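Local structure of putative 6-pyruvoyl tetrahydrobiopterin synthase (Caenorhabditis elegans, 2G64) at residues Y48-L54 against L122-E128. The protein probably converts 7,8-dihydroneopterin triphosphate into 6-pyruvoyl tetrahydropterin with loss of triphosphate, a zinc-dependent step of tetrahydrobiopterin biosynthesis. The protein carries 1 engineered substitution. Sequence-based numbering, arbitrary orientation.
Sequences YVWKVKL and LYKVTIE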
ATOM      1  N   TYR A  48     -10.870  10.551   2.547  1.00 12.24           N
ATOM      2  CA  TYR A  48      -9.911  11.069   3.501  1.00 11.64           C
ATOM      3  C   TYR A  48      -9.519   9.902   4.411  1.00 16.52           C
ATOM      4  O   TYR A  48     -10.391   9.213   4.928  1.00 19.55           O
ATOM      5  CB  TYR A  48     -10.580  12.157   4.345  1.00 11.59           C
ATOM      6  CG  TYR A  48     -10.835  13.472   3.652  1.00 15.95           C
ATOM      7  CD1 TYR A  48      -9.869  14.481   3.660  1.00 16.02           C
ATOM      8  CD2 TYR A  48     -12.069  13.736   3.037  1.00 11.77           C
ATOM      9  CE1 TYR A  48     -10.106  15.727   3.047  1.00 15.16           C
ATOM     10  CE2 TYR A  48     -12.319  14.974   2.442  1.00 13.75           C
ATOM     11  CZ  TYR A  48     -11.337  15.953   2.436  1.00 13.43           C
ATOM     12  OH  TYR A  48     -11.599  17.153   1.845  1.00 14.64           O
ATOM     13  N   VAL A  49      -8.223   9.675   4.596  1.00 12.17           N
ATOM     14  CA  VAL A  49      -7.801   8.726   5.627  1.00 11.42           C
ATOM     15  C   VAL A  49      -7.629   9.501   6.951  1.00 13.45           C
ATOM     16  O   VAL A  49      -6.963  10.541   6.987  1.00 15.39           O
ATOM     17  CB  VAL A  49      -6.476   8.035   5.250  1.00 14.71           C
ATOM     18  CG1 VAL A  49      -6.051   7.082   6.352  1.00 15.69           C
ATOM     19  CG2 VAL A  49      -6.637   7.243   3.927  1.00 13.20           C
ATOM     20  N   TRP A  50      -8.220   8.994   8.018  1.00 11.43           N
ATOM     21  CA  TRP A  50      -8.097   9.643   9.325  1.00 13.78           C
ATOM     22  C   TRP A  50      -7.304   8.724  10.261  1.00 16.45           C
ATOM     23  O   TRP A  50      -7.717   7.597  10.505  1.00 14.05           O
ATOM     24  CB  TRP A  50      -9.492   9.830   9.924  1.00 14.51           C
ATOM     25  CG  TRP A  50      -9.519  10.629  11.194  1.00 14.03           C
ATOM     26  CD1 TRP A  50      -8.637  11.603  11.577  1.00 13.51           C
ATOM     27  CD2 TRP A  50     -10.505  10.540  12.237  1.00 14.49           C
ATOM     28  NE1 TRP A  50      -9.022  12.133  12.817  1.00 12.31           N
ATOM     29  CE2 TRP A  50     -10.167  11.506  13.229  1.00 12.19           C
ATOM     30  CE3 TRP A  50     -11.659   9.758  12.419  1.00 14.74           C
ATOM     31  CZ2 TRP A  50     -10.936  11.696  14.401  1.00 11.66           C
ATOM     32  CZ3 TRP A  50     -12.417   9.931  13.614  1.00 14.90           C
ATOM     33  CH2 TRP A  50     -12.052  10.905  14.571  1.00 13.53           C
ATOM     34  N   LYS A  51      -6.172   9.178  10.790  1.00 11.18           N
ATOM     35  CA  LYS A  51      -5.503   8.329  11.793  1.00 13.22           C
ATOM     36  C   LYS A  51      -5.517   9.046  13.133  1.00 15.68           C
ATOM     37  O   LYS A  51      -5.197  10.217  13.206  1.00 14.46           O
ATOM     38  CB  LYS A  51      -4.057   8.033  11.392  1.00 14.22           C
ATOM     39  CG  LYS A  51      -3.877   7.592   9.936  1.00 15.02           C
ATOM     40  CD  LYS A  51      -2.434   7.193   9.694  1.00 23.25           C
ATOM     41  CE  LYS A  51      -2.241   6.685   8.261  1.00 26.77           C
ATOM     42  NZ  LYS A  51      -0.790   6.372   8.006  1.00 24.11           N
ATOM     43  N   VAL A  52      -5.869   8.318  14.178  1.00 11.44           N
ATOM     44  CA  VAL A  52      -6.010   8.883  15.520  1.00 17.41           C
ATOM     45  C   VAL A  52      -4.959   8.219  16.386  1.00 12.87           C
ATOM     46  O   VAL A  52      -4.994   6.999  16.581  1.00 12.95           O
ATOM     47  CB  VAL A  52      -7.410   8.590  16.095  1.00 15.45           C
ATOM     48  CG1 VAL A  52      -7.468   8.913  17.608  1.00 14.61           C
ATOM     49  CG2 VAL A  52      -8.441   9.376  15.303  1.00 13.66           C
ATOM     50  N   LYS A  53      -4.022   9.026  16.879  1.00 12.94           N
ATOM     51  CA  LYS A  53      -2.890   8.506  17.637  1.00 16.47           C
ATOM     52  C   LYS A  53      -2.975   8.950  19.104  1.00 14.94           C
ATOM     53  O   LYS A  53      -3.144  10.129  19.404  1.00 12.60           O
ATOM     54  CB  LYS A  53      -1.568   8.980  17.005  1.00 16.57           C
ATOM     55  CG  LYS A  53      -0.288   8.346  17.589  1.00 16.80           C
ATOM     56  CD  LYS A  53       0.903   8.802  16.748  1.00 18.25           C
ATOM     57  CE  LYS A  53       2.198   8.170  17.209  1.00 15.28           C
ATOM     58  NZ  LYS A  53       3.280   8.266  16.183  1.00 22.10           N
ATOM     59  N   LEU A  54      -2.858   7.975  19.993  1.00 16.41           N
ATOM     60  CA  LEU A  54      -2.957   8.196  21.433  1.00 16.74           C
ATOM     61  C   LEU A  54      -1.585   7.888  22.014  1.00 15.60           C
ATOM     62  O   LEU A  54      -0.826   7.104  21.432  1.00 15.15           O
ATOM     63  CB  LEU A  54      -3.990   7.231  22.024  1.00 14.04           C
ATOM     64  CG  LEU A  54      -5.367   7.179  21.334  1.00 16.19           C
ATOM     65  CD1 LEU A  54      -6.298   6.278  22.174  1.00 20.52           C
ATOM     66  CD2 LEU A  54      -5.973   8.577  21.192  1.00 17.37           C
ATOM     67  N   LEU A 122      -5.189  11.780  23.929  1.00 17.51           N
ATOM     68  CA  LEU A 122      -5.177  12.121  22.500  1.00 19.73           C
ATOM     69  C   LEU A 122      -3.884  12.848  22.178  1.00 18.85           C
ATOM     70  O   LEU A 122      -3.542  13.860  22.810  1.00 18.68           O
ATOM     71  CB  LEU A 122      -6.396  12.976  22.096  1.00 14.18           C
ATOM     72  CG  LEU A 122      -6.418  13.459  20.635  1.00 16.47           C
ATOM     73  CD1 LEU A 122      -6.415  12.252  19.655  1.00 16.95           C
ATOM     74  CD2 LEU A 122      -7.618  14.374  20.413  1.00 25.80           C
ATOM     75  N   TYR A 123      -3.157  12.344  21.188  1.00 15.75           N
ATOM     76  CA  TYR A 123      -1.835  12.851  20.944  1.00 14.34           C
ATOM     77  C   TYR A 123      -1.719  13.506  19.549  1.00 17.05           C
ATOM     78  O   TYR A 123      -1.156  14.583  19.405  1.00 15.91           O
ATOM     79  CB  TYR A 123      -0.808  11.734  21.167  1.00 13.60           C
ATOM     80  CG  TYR A 123       0.596  12.136  20.798  1.00 16.44           C
ATOM     81  CD1 TYR A 123       1.318  13.016  21.592  1.00 19.89           C
ATOM     82  CD2 TYR A 123       1.189  11.659  19.634  1.00 23.46           C
ATOM     83  CE1 TYR A 123       2.597  13.400  21.234  1.00 27.43           C
ATOM     84  CE2 TYR A 123       2.456  12.047  19.266  1.00 32.54           C
ATOM     85  CZ  TYR A 123       3.156  12.911  20.072  1.00 39.06           C
ATOM     86  OH  TYR A 123       4.423  13.287  19.699  1.00 41.40           O
ATOM     87  N   LYS A 124      -2.256  12.857  18.523  1.00 15.53           N
ATOM     88  CA  LYS A 124      -2.097  13.402  17.177  1.00 16.40           C
ATOM     89  C   LYS A 124      -3.210  12.919  16.257  1.00 17.76           C
ATOM     90  O   LYS A 124      -3.650  11.761  16.349  1.00 15.02           O
ATOM     91  CB  LYS A 124      -0.745  13.012  16.601  1.00 11.41           C
ATOM     92  CG  LYS A 124      -0.501  13.617  15.212  1.00 18.22           C
ATOM     93  CD  LYS A 124       0.892  13.335  14.723  1.00 22.75           C
ATOM     94  CE  LYS A 124       0.903  12.128  13.808  1.00 21.23           C
ATOM     95  NZ  LYS A 124       2.292  11.747  13.350  1.00 22.57           N
ATOM     96  N   VAL A 125      -3.654  13.797  15.364  1.00 13.59           N
ATOM     97  CA  VAL A 125      -4.548  13.384  14.277  1.00 13.51           C
ATOM     98  C   VAL A 125      -3.818  13.560  12.949  1.00 11.14           C
ATOM     99  O   VAL A 125      -3.113  14.552  12.743  1.00 11.88           O
ATOM    100  CB  VAL A 125      -5.855  14.244  14.287  1.00 17.10           C
ATOM    101  CG1 VAL A 125      -6.478  14.334  12.892  1.00 24.07           C
ATOM    102  CG2 VAL A 125      -6.860  13.683  15.287  1.00 13.55           C
ATOM    103  N   THR A 126      -4.001  12.601  12.054  1.00 13.19           N
ATOM    104  CA  THR A 126      -3.500  12.687  10.698  1.00 14.56           C
ATOM    105  C   THR A 126      -4.700  12.673   9.744  1.00 12.28           C
ATOM    106  O   THR A 126      -5.622  11.882   9.927  1.00 13.64           O
ATOM    107  CB  THR A 126      -2.592  11.466  10.384  1.00 12.50           C
ATOM    108  OG1 THR A 126      -1.490  11.469  11.296  1.00 13.26           O
ATOM    109  CG2 THR A 126      -2.043  11.546   8.942  1.00  9.98           C
ATOM    110  N   ILE A 127      -4.660  13.529   8.725  1.00 12.92           N
ATOM    111  CA  ILE A 127      -5.608  13.435   7.615  1.00 12.84           C
ATOM    112  C   ILE A 127      -4.793  13.253   6.341  1.00 15.19           C
ATOM    113  O   ILE A 127      -3.911  14.049   6.062  1.00 14.77           O
ATOM    114  CB  ILE A 127      -6.457  14.729   7.495  1.00 17.13           C
ATOM    115  CG1 ILE A 127      -7.492  14.799   8.646  1.00 14.96           C
ATOM    116  CG2 ILE A 127      -7.146  14.803   6.118  1.00 12.88           C
ATOM    117  CD1 ILE A 127      -8.562  13.689   8.610  1.00 11.86           C
ATOM    118  N   GLU A 128      -5.081  12.199   5.583  1.00 12.47           N
ATOM    119  CA  GLU A 128      -4.504  12.076   4.241  1.00 13.20           C
ATOM    120  C   GLU A 128      -5.608  12.422   3.257  1.00 12.60           C
ATOM    121  O   GLU A 128      -6.572  11.677   3.091  1.00 15.34           O
ATOM    122  CB  GLU A 128      -3.950  10.668   3.996  1.00 15.72           C
ATOM    123  CG  GLU A 128      -3.008  10.158   5.104  1.00 14.34           C
ATOM    124  CD  GLU A 128      -2.302   8.848   4.783  1.00 28.72           C
ATOM    125  OE1 GLU A 128      -2.742   8.128   3.862  1.00 26.51           O
ATOM    126  OE2 GLU A 128      -1.302   8.537   5.474  1.00 23.34           O
TER
HETATM  127  O   HOH W   1      -2.140  10.294  13.655  1.00 15.19           O
HETATM  128  O   HOH W   2       0.385   9.141   7.383  1.00 29.03           O
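Val49 and Lys51 each pair through both N and O, with Glu128 and Thr126 respectively, joining 48-54 and 122-128 as antiparallel neighbours, their N-to-C directions 158° apart. At Lys53 the register slips by one in a classic beta bulge: its O accepts from both Tyr123 N (2.8 Å) and Lys124 N (3.0 Å). On the face turned to helices 68-80 and 101-115, the edge of the Trp50 indole meets 122-128. Trp50 CG stands anti to the backbone N (chi1 -173°), Trp50 NE1 lies 3.4 Å from Val125 CG1, which is in the ring plane, and Ile127 CD1 meets Trp50 CD1 at 3.6 Å. Val52 CG2 sits over one indole face, toward its rim. Beyond the bulge, Leu54 CD2 packs 4.0 Å from Leu122 CD1. On the other face, the extended Lys51 chain crosses to Glu128, Lys51 NZ forming a weak, long salt bridge to Glu128 OE2 (3.4 Å); a water accepts from NZ and donates to OE2. The Lys53 chain runs alongside Tyr123, CD reaching the ring edge at CD2. The contact thus joins neighbouring strands of the PTPS-family sheet: one face apolar and helix-covered, though burying Trp50 NE1 without a polar partner, the other mostly polar, its ion pair reinforced by water.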